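Local coordinates for hypothetical protein Atu2299 (Agrobacterium tumefaciens, PDB 2HLY) that is of unknown function but belongs to a family grouped with the papain-like cysteine peptidases, so its fold may be related to theirs, at residues Phe44-Gln47 with Lys53-Pro56; Gly66-Leu71 with Leu113-Lys118; Ala166-Asn171 with Ala182-Thr187. All blocks are in the same frame, centred on the assembly; numbering follows the deposited sequence.

Contact 1. Residues Phe44-Gln47 with Lys53-Pro56; sequences FILQ and KAVP
L46 lays its CB and one branch over the methyl group of A54: its CB is 3.9 Å from A54 CB, and its CD1 approaches the same methyl to 4.1 Å. A54 turns that methyl at the helix; the chain comes close to the helix just before the strand, with the CA atoms of Q47 and K53 6.0 Å apart, and a single methyl is enough to fill the space at A54. A larger patch is completed from the strand 89-94, whose V92 and A94 touch both L46 and A54, so leucine fills the seam between helix and sheet.

Q47, one residue further along, brings a polar end to the same strand. Its chain is extended beyond CG (chi2 164°), which carries the amide out to the carbonyl of A54. Q47 NE2 donates to A54 O at 2.8 Å with an N-H...O angle of 145°. The acceptor lies practically in the amide plane of Q47, and the donor in turn sits in the plane of the carbonyl, so the two flat groups are well set for one another. Because 54-58 is an outermost strand of its sheet and V55 pairs with E93, the A54 carbonyl faces away from strand 89-94, and glutamine can serve as its partner.

This is helix-on-sheet packing between helix 31-50 and an edge strand of the four-stranded antiparallel sheet, an arrangement consistent with a papain-like fold.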
# COMPACT_ATOMS: atom_id res chain seq x y z
N PHE A 44 8.20 0.40 6.03
CA PHE A 44 8.77 0.64 7.35
C PHE A 44 8.39 -0.48 8.32
O PHE A 44 9.23 -1.00 9.06
CB PHE A 44 8.31 2.00 7.89
CG PHE A 44 8.95 2.38 9.20
CD1 PHE A 44 10.34 2.42 9.34
CD2 PHE A 44 8.15 2.74 10.28
CE1 PHE A 44 10.92 2.79 10.58
CE2 PHE A 44 8.72 3.11 11.50
CZ PHE A 44 10.09 3.13 11.65
N ILE A 45 7.12 -0.86 8.29
CA ILE A 45 6.65 -1.93 9.14
C ILE A 45 7.38 -3.25 8.78
O ILE A 45 7.80 -4.00 9.67
CB ILE A 45 5.12 -2.08 9.04
CG1 ILE A 45 4.46 -0.87 9.70
CG2 ILE A 45 4.66 -3.43 9.63
CD1 ILE A 45 2.92 -0.73 9.43
N LEU A 46 7.55 -3.51 7.49
CA LEU A 46 8.28 -4.72 7.09
C LEU A 46 9.73 -4.70 7.58
O LEU A 46 10.23 -5.72 8.06
CB LEU A 46 8.23 -4.91 5.58
CG LEU A 46 6.85 -5.23 5.02
CD1 LEU A 46 6.95 -5.25 3.50
CD2 LEU A 46 6.34 -6.58 5.55
N GLN A 47 10.39 -3.56 7.42
CA GLN A 47 11.76 -3.41 7.91
C GLN A 47 11.84 -3.68 9.41
O GLN A 47 12.70 -4.43 9.88
CB GLN A 47 12.25 -2.01 7.62
CG GLN A 47 12.56 -1.78 6.16
CD GLN A 47 12.66 -0.31 5.83
OE1 GLN A 47 12.82 0.54 6.73
NE2 GLN A 47 12.57 0.01 4.56
N LYS A 53 14.78 -6.17 3.80
CA LYS A 53 14.88 -4.93 3.07
C LYS A 53 13.55 -4.80 2.35
O LYS A 53 13.04 -5.76 1.75
CB LYS A 53 16.08 -4.93 2.12
CG LYS A 53 17.38 -4.45 2.78
CD LYS A 53 17.98 -5.50 3.71
CE LYS A 53 19.41 -5.13 4.11
NZ LYS A 53 19.45 -4.12 5.22
N ALA A 54 12.93 -3.66 2.53
CA ALA A 54 11.66 -3.37 1.87
C ALA A 54 11.82 -1.98 1.31
O ALA A 54 12.20 -1.05 2.04
CB ALA A 54 10.52 -3.42 2.86
N VAL A 55 11.56 -1.84 0.02
CA VAL A 55 11.83 -0.59 -0.68
C VAL A 55 10.53 -0.12 -1.32
O VAL A 55 9.94 -0.85 -2.11
CB VAL A 55 12.91 -0.79 -1.79
CG1 VAL A 55 13.22 0.52 -2.50
CG2 VAL A 55 14.21 -1.39 -1.20
N PRO A 56 10.08 1.10 -0.99
CA PRO A 56 8.94 1.67 -1.72
C PRO A 56 9.42 2.11 -3.09
O PRO A 56 10.52 2.67 -3.21
CB PRO A 56 8.53 2.88 -0.88
CG PRO A 56 9.71 3.19 -0.04
CD PRO A 56 10.61 2.01 0.04

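Contact 2. Residues Gly66-Leu71 with Leu113-Lys118; sequences GGTVLL and LAVPAK
T68 and L113 point their side chains at each other, with V115 approaching from one flank. The isobutyl group of L113 sends CD2 towards T68 CB, 4.3 Å away, while its other branch, CD1, reaches the backbone near V69 O at 4.4 Å. These are loose contacts, as befits a partly exposed site where a leucine covers the end of a strand. T68 CG2 instead faces the L113 carbonyl, 4.0 Å from L113 O.

The hydroxyl of T68 is placed between its backbone N and carbonyl carbon (chi1 57°). There OG1 hydrogen-bonds to L65 O, and it has V115 CG2 beside it at 4.2 Å. One water donates to T68 OG1 at 2.9 Å and to L113 O at 3.2 Å, joining strand and loop where their own polar atoms stay apart. Threonine thus suits the spot twice over, offering a methyl to the loop and a hydroxyl to the turn. V115 is buried, and also touches L65 on the neighbouring strand.

Just before T68, G66 and G67 both have positive phi, which glycine tolerates easily. They form the type I' turn of a tight two-residue beta-hairpin, strands 60-65 and 68-72, against which the loop 113-118 rests.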
# COMPACT_ATOMS: atom_id res chain seq x y z
N GLY A 66 -9.68 -9.71 -11.10
CA GLY A 66 -10.90 -10.47 -11.36
C GLY A 66 -11.50 -10.22 -12.73
O GLY A 66 -12.72 -10.29 -12.91
N GLY A 67 -10.63 -9.91 -13.70
CA GLY A 67 -11.07 -9.71 -15.09
C GLY A 67 -11.11 -8.26 -15.55
O GLY A 67 -11.24 -7.99 -16.75
N THR A 68 -11.02 -7.33 -14.60
CA THR A 68 -10.97 -5.91 -14.93
C THR A 68 -9.56 -5.40 -14.71
O THR A 68 -8.95 -5.72 -13.68
CB THR A 68 -11.94 -5.07 -14.06
OG1 THR A 68 -11.64 -5.27 -12.68
CG2 THR A 68 -13.38 -5.52 -14.29
N VAL A 69 -9.04 -4.62 -15.65
CA VAL A 69 -7.70 -4.08 -15.51
C VAL A 69 -7.78 -2.69 -14.90
O VAL A 69 -8.45 -1.80 -15.44
CB VAL A 69 -6.93 -4.05 -16.87
CG1 VAL A 69 -5.65 -3.22 -16.80
CG2 VAL A 69 -6.60 -5.48 -17.34
N LEU A 70 -7.11 -2.52 -13.76
CA LEU A 70 -6.94 -1.23 -13.12
C LEU A 70 -5.59 -0.66 -13.55
O LEU A 70 -4.56 -1.31 -13.39
CB LEU A 70 -7.00 -1.41 -11.58
CG LEU A 70 -6.74 -0.19 -10.70
CD1 LEU A 70 -7.65 1.00 -11.04
CD2 LEU A 70 -6.90 -0.62 -9.24
N LEU A 71 -5.61 0.55 -14.12
CA LEU A 71 -4.42 1.11 -14.76
C LEU A 71 -4.04 2.45 -14.15
O LEU A 71 -4.75 3.46 -14.31
CB LEU A 71 -4.61 1.21 -16.29
CG LEU A 71 -3.46 1.73 -17.16
CD1 LEU A 71 -2.16 1.01 -16.88
CD2 LEU A 71 -3.80 1.62 -18.65
N LEU A 113 -16.12 -0.63 -12.40
CA LEU A 113 -15.22 -1.78 -12.32
C LEU A 113 -15.55 -2.69 -11.14
O LEU A 113 -15.21 -3.87 -11.17
CB LEU A 113 -13.75 -1.33 -12.25
CG LEU A 113 -13.14 -0.43 -13.34
CD1 LEU A 113 -11.69 -0.11 -13.02
CD2 LEU A 113 -13.24 -1.04 -14.72
N ALA A 114 -16.18 -2.14 -10.10
CA ALA A 114 -16.66 -2.93 -8.96
C ALA A 114 -15.53 -3.83 -8.46
O ALA A 114 -15.65 -5.06 -8.43
CB ALA A 114 -17.88 -3.78 -9.36
N VAL A 115 -14.41 -3.20 -8.13
CA VAL A 115 -13.24 -3.94 -7.68
C VAL A 115 -13.42 -4.36 -6.22
O VAL A 115 -13.65 -3.50 -5.36
CB VAL A 115 -11.95 -3.10 -7.84
CG1 VAL A 115 -10.74 -3.86 -7.31
CG2 VAL A 115 -11.76 -2.74 -9.30
N PRO A 116 -13.33 -5.68 -5.95
CA PRO A 116 -13.35 -6.24 -4.59
C PRO A 116 -12.11 -5.82 -3.81
O PRO A 116 -11.09 -5.44 -4.41
CB PRO A 116 -13.28 -7.75 -4.83
CG PRO A 116 -13.64 -7.96 -6.24
CD PRO A 116 -13.21 -6.74 -6.97
N ALA A 117 -12.20 -5.88 -2.49
CA ALA A 117 -11.06 -5.61 -1.61
C ALA A 117 -10.36 -6.93 -1.29
O ALA A 117 -10.93 -7.78 -0.60
CB ALA A 117 -11.52 -4.92 -0.34
N LYS A 118 -9.14 -7.12 -1.80
CA LYS A 118 -8.37 -8.33 -1.53
C LYS A 118 -6.88 -7.99 -1.33
O LYS A 118 -6.43 -6.91 -1.69
CB LYS A 118 -8.50 -9.36 -2.66
CG LYS A 118 -9.92 -9.80 -3.02
CD LYS A 118 -9.87 -10.91 -4.06
CE LYS A 118 -11.26 -11.26 -4.58
NZ LYS A 118 -11.21 -12.47 -5.44
O HOH W 1 -13.70 -6.65 -11.15

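Contact 3. Residues Ala166-Asn171 with Ala182-Thr187; sequences ASVAAN and ASLSVT
V168 meets L184 and V186 where one helix packs against a beta-hairpin: helix 160-172 lies beside strand 183-187, which pairs antiparallel with strand 193-197. From V168 CB, which points at the strand, the side chain divides into two methyl groups. CG1, anti to the backbone N (chi1 173°), enters the interval between two strand side chains. It touches L184 CD1 at 3.8 Å and V186 CG2 at 4.1 Å. The second methyl, CG2, turns to the V186 side alone, where V186 CG1 lies 4.2 Å away. Both branches of the helix valine are therefore used.

L184 and V186 are two apart in the strand, so both present their side chains to the helix, while S185 between them faces the other way. That alternation explains the residue types: apolar on the inner face, serine on the exposed one. The side chains of V168 and L184 run antiparallel, alongside each other, and L184 offers only the end of one branch, CD1, whereas V186 crosses V168 at a slant and gives both methyls. A beta-branched valine suits the strand, and its short side chain fits close under the helix. L23 of helix 10-24 adds to the apolar surroundings of V168, and the strand is held in its hairpin by backbone bonds of L184 with V196 and of V186 with R194.

Only apolar side-chain atoms meet between the two segments; the amide of N171 bonds within its own helix. Near the end of the segment, N171 folds this amide back along the helix: ND2 donates to S167 O at 3.0 Å with an N-H...O angle of 142°. This donor stands above the carbonyl plane by 44°, and S167 O also accepts the backbone bond from N171 N, so two donors of one asparagine share a single carbonyl oxygen.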
# COMPACT_ATOMS: atom_id res chain seq x y z
N ALA A 166 4.44 7.39 11.03
CA ALA A 166 5.11 6.11 10.73
C ALA A 166 5.50 5.38 12.02
O ALA A 166 5.39 4.14 12.13
CB ALA A 166 6.33 6.34 9.89
N SER A 167 6.00 6.16 12.98
CA SER A 167 6.34 5.60 14.28
C SER A 167 5.10 4.97 14.91
O SER A 167 5.14 3.84 15.40
CB SER A 167 6.94 6.68 15.19
OG SER A 167 7.19 6.18 16.49
N VAL A 168 3.98 5.70 14.87
CA VAL A 168 2.74 5.18 15.44
C VAL A 168 2.34 3.87 14.75
O VAL A 168 1.99 2.89 15.43
CB VAL A 168 1.59 6.22 15.38
CG1 VAL A 168 0.25 5.59 15.82
CG2 VAL A 168 1.94 7.45 16.23
N ALA A 169 2.44 3.85 13.42
CA ALA A 169 2.12 2.67 12.62
C ALA A 169 2.94 1.46 13.05
O ALA A 169 2.39 0.38 13.29
CB ALA A 169 2.32 2.94 11.15
N ALA A 170 4.25 1.64 13.16
CA ALA A 170 5.13 0.52 13.52
C ALA A 170 4.87 0.04 14.94
O ALA A 170 5.06 -1.13 15.26
CB ALA A 170 6.59 0.91 13.35
N ASN A 171 4.43 0.95 15.79
CA ASN A 171 4.18 0.58 17.18
C ASN A 171 2.79 0.01 17.45
O ASN A 171 2.60 -0.74 18.43
CB ASN A 171 4.55 1.75 18.08
CG ASN A 171 6.04 1.83 18.29
OD1 ASN A 171 6.63 0.96 18.93
ND2 ASN A 171 6.67 2.84 17.72
N ALA A 182 -7.41 -1.28 20.15
CA ALA A 182 -8.57 -0.91 19.34
C ALA A 182 -8.51 0.55 18.90
O ALA A 182 -9.08 0.93 17.87
CB ALA A 182 -9.85 -1.16 20.12
N SER A 183 -7.84 1.36 19.70
CA SER A 183 -7.62 2.76 19.37
C SER A 183 -6.36 3.22 20.08
O SER A 183 -5.94 2.60 21.06
CB SER A 183 -8.82 3.62 19.80
OG SER A 183 -8.91 3.72 21.21
N LEU A 184 -5.76 4.29 19.57
CA LEU A 184 -4.56 4.86 20.17
C LEU A 184 -4.72 6.34 20.41
O LEU A 184 -5.39 7.03 19.66
CB LEU A 184 -3.35 4.64 19.26
CG LEU A 184 -2.70 3.27 19.27
CD1 LEU A 184 -1.43 3.34 18.45
CD2 LEU A 184 -2.38 2.80 20.69
N SER A 185 -4.08 6.81 21.48
CA SER A 185 -3.94 8.23 21.74
C SER A 185 -2.67 8.72 21.03
O SER A 185 -1.56 8.28 21.35
CB SER A 185 -3.84 8.50 23.24
OG SER A 185 -3.85 9.89 23.49
N VAL A 186 -2.85 9.59 20.04
CA VAL A 186 -1.75 10.11 19.23
C VAL A 186 -1.56 11.61 19.52
O VAL A 186 -2.51 12.39 19.39
CB VAL A 186 -2.01 9.89 17.72
CG1 VAL A 186 -0.88 10.45 16.87
CG2 VAL A 186 -2.19 8.40 17.43
N THR A 187 -0.34 11.98 19.90
CA THR A 187 0.01 13.37 20.24
C THR A 187 0.71 14.04 19.05
O THR A 187 1.68 13.50 18.51
CB THR A 187 0.94 13.42 21.47
OG1 THR A 187 0.32 12.73 22.57
CG2 THR A 187 1.23 14.87 21.89

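Contacts 1 and 3 adjoin, their centres 18 Å apart, because helix 31-50 and helix 160-172 pack together between them. F44 CE2 is 3.5 Å from A166 O and 3.6 Å from A170 CB, while I45 CD1 reaches A169 O at 4.0 Å. One helix thus rests on the four-stranded sheet in contact 1, and its partner helix carries the hairpin of contact 3. Contact 2 stands apart on the opposite side of the chain's centre from both: centres are 26 Å from contact 1 and 31 Å from contact 3, nearest atoms about 14 and 18 Å. None of the three includes a bound ligand or an identified active-site residue; they are packing contacts of the fold.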